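Local atomic coordinates of membrane-bound protease PH1510 (Pyrococcus horikoshii, PDB entry 6M4B), a protein that preferentially cleaves proteins near hydrophobic or aromatic residues as a membrane-bound serine protease, degrading casein and a stomatin homologue in vitro. Residues 29-42 and 197-211. The protein carries 1 engineered substitution. Numbering follows the deposited sequence.
Sequences RYITIAEQDNAEAI and TLNFTNVEVRYLAPS
In the ClpP/crotonase-like protease domain, strand 204-207 forms one edge of the parallel sheet, and segment 197-211, which carries it, meets the helix-to-strand unit 29-42 at two places. Leu208 packs against the helix: its CB lies 3.8 Å from Tyr30 CD1, and CD2 reaches Ile33 CG2. Branched leucine suits this place, its other methyl, CD1, approaching Ile42 CD1. Tyrosine adds a polar end, its OH joined to Leu208 O through one water, while Ala209 O lies at the ring edge. Arginine's long chain, extended in Arg29, carries two N-H donors to that oxygen in weak hydrogen bonds, with Ile33 CD1 over the centre of one guanidinium face and CB of poorly ordered Ser211 nearer the rim of the other. Farther along, Ala41 CB meets the Phe200 ring edge. CG of Glu40, anti to the backbone N (chi1 175°), packs 3.7 Å from Phe200 CE1, and the bend at chi2 (63°) turns the carboxylate toward Asn199 N; glutamate offers both packing and acceptor. With Glu40 cut back to an alanine, Asn199 N would probably lose this acceptor and Phe200 CE1 its CG contact. The Asn199 N to Glu40 OE1 bond, 2.8 Å, arrives on the anti side, 35° out of the carboxylate plane.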
loop_
_atom_site.group_PDB
_atom_site.type_symbol
_atom_site.label_atom_id
_atom_site.label_comp_id
_atom_site.label_asym_id
_atom_site.label_seq_id
_atom_site.Cartn_x
_atom_site.Cartn_y
_atom_site.Cartn_z
ATOM N N ARG A 29 3.782 8.543 -16.152
ATOM C CA ARG A 29 3.946 8.690 -17.606
ATOM C C ARG A 29 5.006 7.714 -18.108
ATOM O O ARG A 29 4.723 6.929 -19.021
ATOM C CB ARG A 29 4.304 10.148 -17.981
ATOM C CG ARG A 29 4.458 10.429 -19.478
ATOM C CD ARG A 29 4.744 11.938 -19.777
ATOM N NE ARG A 29 5.451 12.085 -21.065
ATOM C CZ ARG A 29 6.778 12.024 -21.245
ATOM N NH1 ARG A 29 7.277 12.175 -22.471
ATOM N NH2 ARG A 29 7.616 11.814 -20.230
ATOM N N TYR A 30 6.193 7.745 -17.487
ATOM C CA TYR A 30 7.310 6.882 -17.890
ATOM C C TYR A 30 6.942 5.380 -17.813
ATOM O O TYR A 30 7.240 4.592 -18.705
ATOM C CB TYR A 30 8.533 7.136 -17.011
ATOM C CG TYR A 30 9.224 8.473 -17.180
ATOM C CD1 TYR A 30 9.477 9.005 -18.444
ATOM C CD2 TYR A 30 9.685 9.190 -16.070
ATOM C CE1 TYR A 30 10.144 10.223 -18.597
ATOM C CE2 TYR A 30 10.355 10.403 -16.208
ATOM C CZ TYR A 30 10.577 10.924 -17.482
ATOM O OH TYR A 30 11.242 12.129 -17.647
ATOM N N ILE A 31 6.287 4.979 -16.741
ATOM C CA ILE A 31 5.919 3.569 -16.588
ATOM C C ILE A 31 4.834 3.209 -17.601
ATOM O O ILE A 31 4.852 2.118 -18.173
ATOM C CB ILE A 31 5.491 3.249 -15.131
ATOM C CG1 ILE A 31 6.666 3.438 -14.179
ATOM C CG2 ILE A 31 4.969 1.823 -15.006
ATOM C CD1 ILE A 31 6.300 3.496 -12.706
ATOM N N THR A 32 3.874 4.110 -17.823
ATOM C CA THR A 32 2.777 3.809 -18.776
ATOM C C THR A 32 3.342 3.581 -20.181
ATOM O O THR A 32 3.020 2.581 -20.855
ATOM C CB THR A 32 1.683 4.913 -18.817
ATOM O OG1 THR A 32 1.191 5.137 -17.491
ATOM C CG2 THR A 32 0.523 4.459 -19.679
ATOM N N ILE A 33 4.238 4.460 -20.583
ATOM C CA ILE A 33 4.906 4.313 -21.877
ATOM C C ILE A 33 5.562 2.937 -22.002
ATOM O O ILE A 33 5.281 2.188 -22.926
ATOM C CB ILE A 33 5.941 5.434 -22.110
ATOM C CG1 ILE A 33 5.220 6.761 -22.338
ATOM C CG2 ILE A 33 6.804 5.111 -23.330
ATOM C CD1 ILE A 33 6.113 7.990 -22.270
ATOM N N ALA A 34 6.408 2.597 -21.033
ATOM C CA ALA A 34 7.112 1.332 -21.057
ATOM C C ALA A 34 6.168 0.131 -21.060
ATOM O O ALA A 34 6.465 -0.872 -21.706
ATOM C CB ALA A 34 8.058 1.251 -19.865
ATOM N N GLU A 35 5.059 0.196 -20.313
ATOM C CA GLU A 35 4.026 -0.888 -20.316
ATOM C C GLU A 35 3.337 -0.982 -21.702
ATOM O O GLU A 35 3.189 -2.057 -22.260
ATOM C CB GLU A 35 2.901 -0.608 -19.287
ATOM C CG GLU A 35 3.236 -0.746 -17.809
ATOM C CD GLU A 35 2.109 -0.264 -16.886
ATOM O OE1 GLU A 35 1.433 0.753 -17.183
ATOM O OE2 GLU A 35 1.920 -0.877 -15.818
ATOM N N GLN A 36 2.937 0.162 -22.250
ATOM C CA GLN A 36 2.314 0.188 -23.590
ATOM C C GLN A 36 3.201 -0.409 -24.663
ATOM O O GLN A 36 2.675 -1.081 -25.536
ATOM C CB GLN A 36 1.914 1.593 -24.002
ATOM C CG GLN A 36 0.554 1.986 -23.437
ATOM C CD GLN A 36 0.343 3.494 -23.432
ATOM O OE1 GLN A 36 1.164 4.256 -23.970
ATOM N NE2 GLN A 36 -0.775 3.931 -22.859
ATOM N N ASP A 37 4.529 -0.215 -24.572
ATOM C CA ASP A 37 5.478 -0.845 -25.524
ATOM C C ASP A 37 5.919 -2.268 -25.143
ATOM O O ASP A 37 6.783 -2.821 -25.800
ATOM C CB ASP A 37 6.698 0.052 -25.790
ATOM C CG ASP A 37 6.311 1.500 -26.207
ATOM O OD1 ASP A 37 5.121 1.760 -26.516
ATOM O OD2 ASP A 37 7.200 2.384 -26.240
ATOM N N ASN A 38 5.283 -2.898 -24.154
ATOM C CA ASN A 38 5.687 -4.248 -23.672
ATOM C C ASN A 38 7.184 -4.360 -23.376
ATOM O O ASN A 38 7.820 -5.401 -23.680
ATOM C CB ASN A 38 5.305 -5.377 -24.659
ATOM C CG ASN A 38 3.826 -5.426 -24.945
ATOM O OD1 ASN A 38 3.386 -5.169 -26.068
ATOM N ND2 ASN A 38 3.039 -5.723 -23.921
ATOM N N ALA A 39 7.733 -3.323 -22.761
ATOM C CA ALA A 39 9.139 -3.371 -22.354
ATOM C C ALA A 39 9.412 -4.530 -21.391
ATOM O O ALA A 39 8.529 -4.963 -20.634
ATOM C CB ALA A 39 9.564 -2.065 -21.730
ATOM N N GLU A 40 10.646 -5.008 -21.441
ATOM C CA GLU A 40 11.166 -6.005 -20.534
ATOM C C GLU A 40 11.268 -5.450 -19.101
ATOM O O GLU A 40 11.190 -6.199 -18.152
ATOM C CB GLU A 40 12.547 -6.446 -21.040
ATOM C CG GLU A 40 13.334 -7.412 -20.158
ATOM C CD GLU A 40 12.662 -8.734 -19.987
ATOM O OE1 GLU A 40 13.028 -9.482 -19.055
ATOM O OE2 GLU A 40 11.729 -9.019 -20.760
ATOM N N ALA A 41 11.531 -4.154 -18.988
ATOM C CA ALA A 41 11.753 -3.459 -17.702
ATOM C C ALA A 41 11.902 -1.978 -17.971
ATOM O O ALA A 41 12.287 -1.586 -19.087
ATOM C CB ALA A 41 13.001 -3.971 -16.963
ATOM N N ILE A 42 11.637 -1.169 -16.944
ATOM C CA ILE A 42 11.994 0.247 -16.982
ATOM C C ILE A 42 12.937 0.526 -15.819
ATOM O O ILE A 42 12.683 0.099 -14.697
ATOM C CB ILE A 42 10.761 1.166 -16.971
ATOM C CG1 ILE A 42 11.204 2.636 -17.089
ATOM C CG2 ILE A 42 9.877 0.949 -15.760
ATOM C CD1 ILE A 42 10.041 3.586 -17.178
ATOM N N THR A 197 11.614 -13.538 -14.152
ATOM C CA THR A 197 13.081 -13.561 -14.308
ATOM C C THR A 197 13.491 -12.516 -15.345
ATOM O O THR A 197 12.971 -12.519 -16.424
ATOM C CB THR A 197 13.589 -14.974 -14.672
ATOM O OG1 THR A 197 13.272 -15.871 -13.609
ATOM C CG2 THR A 197 15.141 -14.999 -14.861
ATOM N N LEU A 198 14.397 -11.607 -14.998
ATOM C CA LEU A 198 14.771 -10.539 -15.895
ATOM C C LEU A 198 15.695 -11.095 -16.987
ATOM O O LEU A 198 16.634 -11.864 -16.706
ATOM C CB LEU A 198 15.485 -9.419 -15.155
ATOM C CG LEU A 198 14.649 -8.691 -14.091
ATOM C CD1 LEU A 198 15.541 -7.828 -13.227
ATOM C CD2 LEU A 198 13.564 -7.865 -14.742
ATOM N N ASN A 199 15.432 -10.732 -18.225
ATOM C CA ASN A 199 16.234 -11.219 -19.343
ATOM C C ASN A 199 16.862 -10.077 -20.044
ATOM O O ASN A 199 16.205 -9.336 -20.797
ATOM C CB ASN A 199 15.374 -11.995 -20.299
ATOM C CG ASN A 199 16.085 -12.304 -21.605
ATOM O OD1 ASN A 199 17.304 -12.220 -21.733
ATOM N ND2 ASN A 199 15.294 -12.667 -22.588
ATOM N N PHE A 200 18.147 -9.906 -19.765
ATOM C CA PHE A 200 18.862 -8.764 -20.287
ATOM C C PHE A 200 20.066 -9.156 -21.105
ATOM O O PHE A 200 20.951 -8.347 -21.362
ATOM C CB PHE A 200 19.364 -7.876 -19.127
ATOM C CG PHE A 200 18.276 -7.168 -18.334
ATOM C CD1 PHE A 200 17.101 -6.658 -18.941
ATOM C CD2 PHE A 200 18.489 -6.912 -17.020
ATOM C CE1 PHE A 200 16.181 -5.960 -18.198
ATOM C CE2 PHE A 200 17.567 -6.216 -16.261
ATOM C CZ PHE A 200 16.434 -5.737 -16.840
ATOM N N THR A 201 20.098 -10.380 -21.568
ATOM C CA THR A 201 21.239 -10.833 -22.334
ATOM C C THR A 201 21.471 -9.970 -23.589
ATOM O O THR A 201 22.562 -9.490 -23.796
ATOM C CB THR A 201 21.024 -12.291 -22.677
ATOM O OG1 THR A 201 20.757 -12.986 -21.445
ATOM C CG2 THR A 201 22.274 -12.871 -23.416
ATOM N N ASN A 202 20.424 -9.723 -24.364
ATOM C CA ASN A 202 20.492 -8.818 -25.521
ATOM C C ASN A 202 19.313 -7.927 -25.509
ATOM O O ASN A 202 18.176 -8.383 -25.709
ATOM C CB ASN A 202 20.498 -9.620 -26.814
ATOM C CG ASN A 202 21.785 -10.366 -26.981
ATOM O OD1 ASN A 202 21.848 -11.580 -26.854
ATOM N ND2 ASN A 202 22.843 -9.621 -27.190
ATOM N N VAL A 203 19.553 -6.657 -25.250
ATOM C CA VAL A 203 18.464 -5.739 -24.977
ATOM C C VAL A 203 18.721 -4.395 -25.635
ATOM O O VAL A 203 19.846 -4.036 -25.827
ATOM C CB VAL A 203 18.262 -5.648 -23.476
ATOM C CG1 VAL A 203 19.529 -5.238 -22.790
ATOM C CG2 VAL A 203 17.216 -4.628 -23.169
ATOM N N GLU A 204 17.666 -3.724 -26.099
ATOM C CA GLU A 204 17.790 -2.390 -26.679
ATOM C C GLU A 204 17.461 -1.373 -25.635
ATOM O O GLU A 204 16.330 -1.268 -25.225
ATOM C CB GLU A 204 16.862 -2.223 -27.879
ATOM C CG GLU A 204 17.282 -3.110 -29.048
ATOM C CD GLU A 204 16.321 -3.084 -30.224
ATOM O OE1 GLU A 204 15.987 -1.945 -30.665
ATOM O OE2 GLU A 204 15.963 -4.207 -30.713
ATOM N N VAL A 205 18.452 -0.608 -25.215
ATOM C CA VAL A 205 18.238 0.435 -24.229
ATOM C C VAL A 205 17.653 1.654 -24.937
ATOM O O VAL A 205 18.201 2.077 -25.912
ATOM C CB VAL A 205 19.551 0.810 -23.566
ATOM C CG1 VAL A 205 19.336 1.958 -22.576
ATOM C CG2 VAL A 205 20.153 -0.420 -22.877
ATOM N N ARG A 206 16.528 2.185 -24.470
ATOM C CA ARG A 206 15.957 3.450 -24.991
ATOM C C ARG A 206 15.720 4.454 -23.863
ATOM O O ARG A 206 15.201 4.093 -22.825
ATOM C CB ARG A 206 14.642 3.193 -25.704
ATOM C CG ARG A 206 14.757 2.305 -26.923
ATOM C CD ARG A 206 13.380 2.104 -27.523
ATOM N NE ARG A 206 13.425 1.369 -28.792
ATOM C CZ ARG A 206 12.358 0.881 -29.418
ATOM N NH1 ARG A 206 12.515 0.218 -30.556
ATOM N NH2 ARG A 206 11.136 1.038 -28.911
ATOM N N TYR A 207 16.129 5.695 -24.053
ATOM C CA TYR A 207 16.018 6.740 -23.028
ATOM C C TYR A 207 14.705 7.468 -23.211
ATOM O O TYR A 207 14.331 7.768 -24.305
ATOM C CB TYR A 207 17.261 7.666 -23.016
ATOM C CG TYR A 207 18.481 6.960 -22.447
ATOM C CD1 TYR A 207 19.184 6.053 -23.208
ATOM C CD2 TYR A 207 18.895 7.152 -21.103
ATOM C CE1 TYR A 207 20.284 5.349 -22.684
ATOM C CE2 TYR A 207 20.010 6.465 -20.572
ATOM C CZ TYR A 207 20.691 5.550 -21.361
ATOM O OH TYR A 207 21.800 4.819 -20.928
ATOM N N LEU A 208 13.967 7.669 -22.131
ATOM C CA LEU A 208 12.759 8.463 -22.175
ATOM C C LEU A 208 13.119 9.809 -21.639
ATOM O O LEU A 208 13.833 9.915 -20.620
ATOM C CB LEU A 208 11.647 7.870 -21.312
ATOM C CG LEU A 208 11.136 6.530 -21.805
ATOM C CD1 LEU A 208 10.201 5.965 -20.773
ATOM C CD2 LEU A 208 10.439 6.664 -23.157
ATOM N N ALA A 209 12.621 10.837 -22.320
ATOM C CA ALA A 209 12.953 12.218 -21.992
ATOM C C ALA A 209 11.725 12.907 -21.343
ATOM O O ALA A 209 10.574 12.534 -21.604
ATOM C CB ALA A 209 13.442 12.958 -23.249
ATOM N N PRO A 210 11.972 13.899 -20.473
ATOM C CA PRO A 210 10.857 14.671 -19.892
ATOM C C PRO A 210 10.153 15.507 -20.957
ATOM O O PRO A 210 10.833 16.106 -21.781
ATOM C CB PRO A 210 11.534 15.521 -18.801
ATOM C CG PRO A 210 12.995 15.526 -19.118
ATOM C CD PRO A 210 13.299 14.337 -19.988
ATOM N N SER A 211 8.815 15.522 -20.958
ATOM C CA SER A 211 8.029 16.220 -22.001
ATOM C C SER A 211 8.333 17.729 -22.202
ATOM O O SER A 211 8.177 18.558 -21.306
ATOM C CB SER A 211 6.538 16.008 -21.739
ATOM O OG SER A 211 5.765 16.631 -22.738
HETATM O O HOH W 1 13.813 11.310 -18.167
#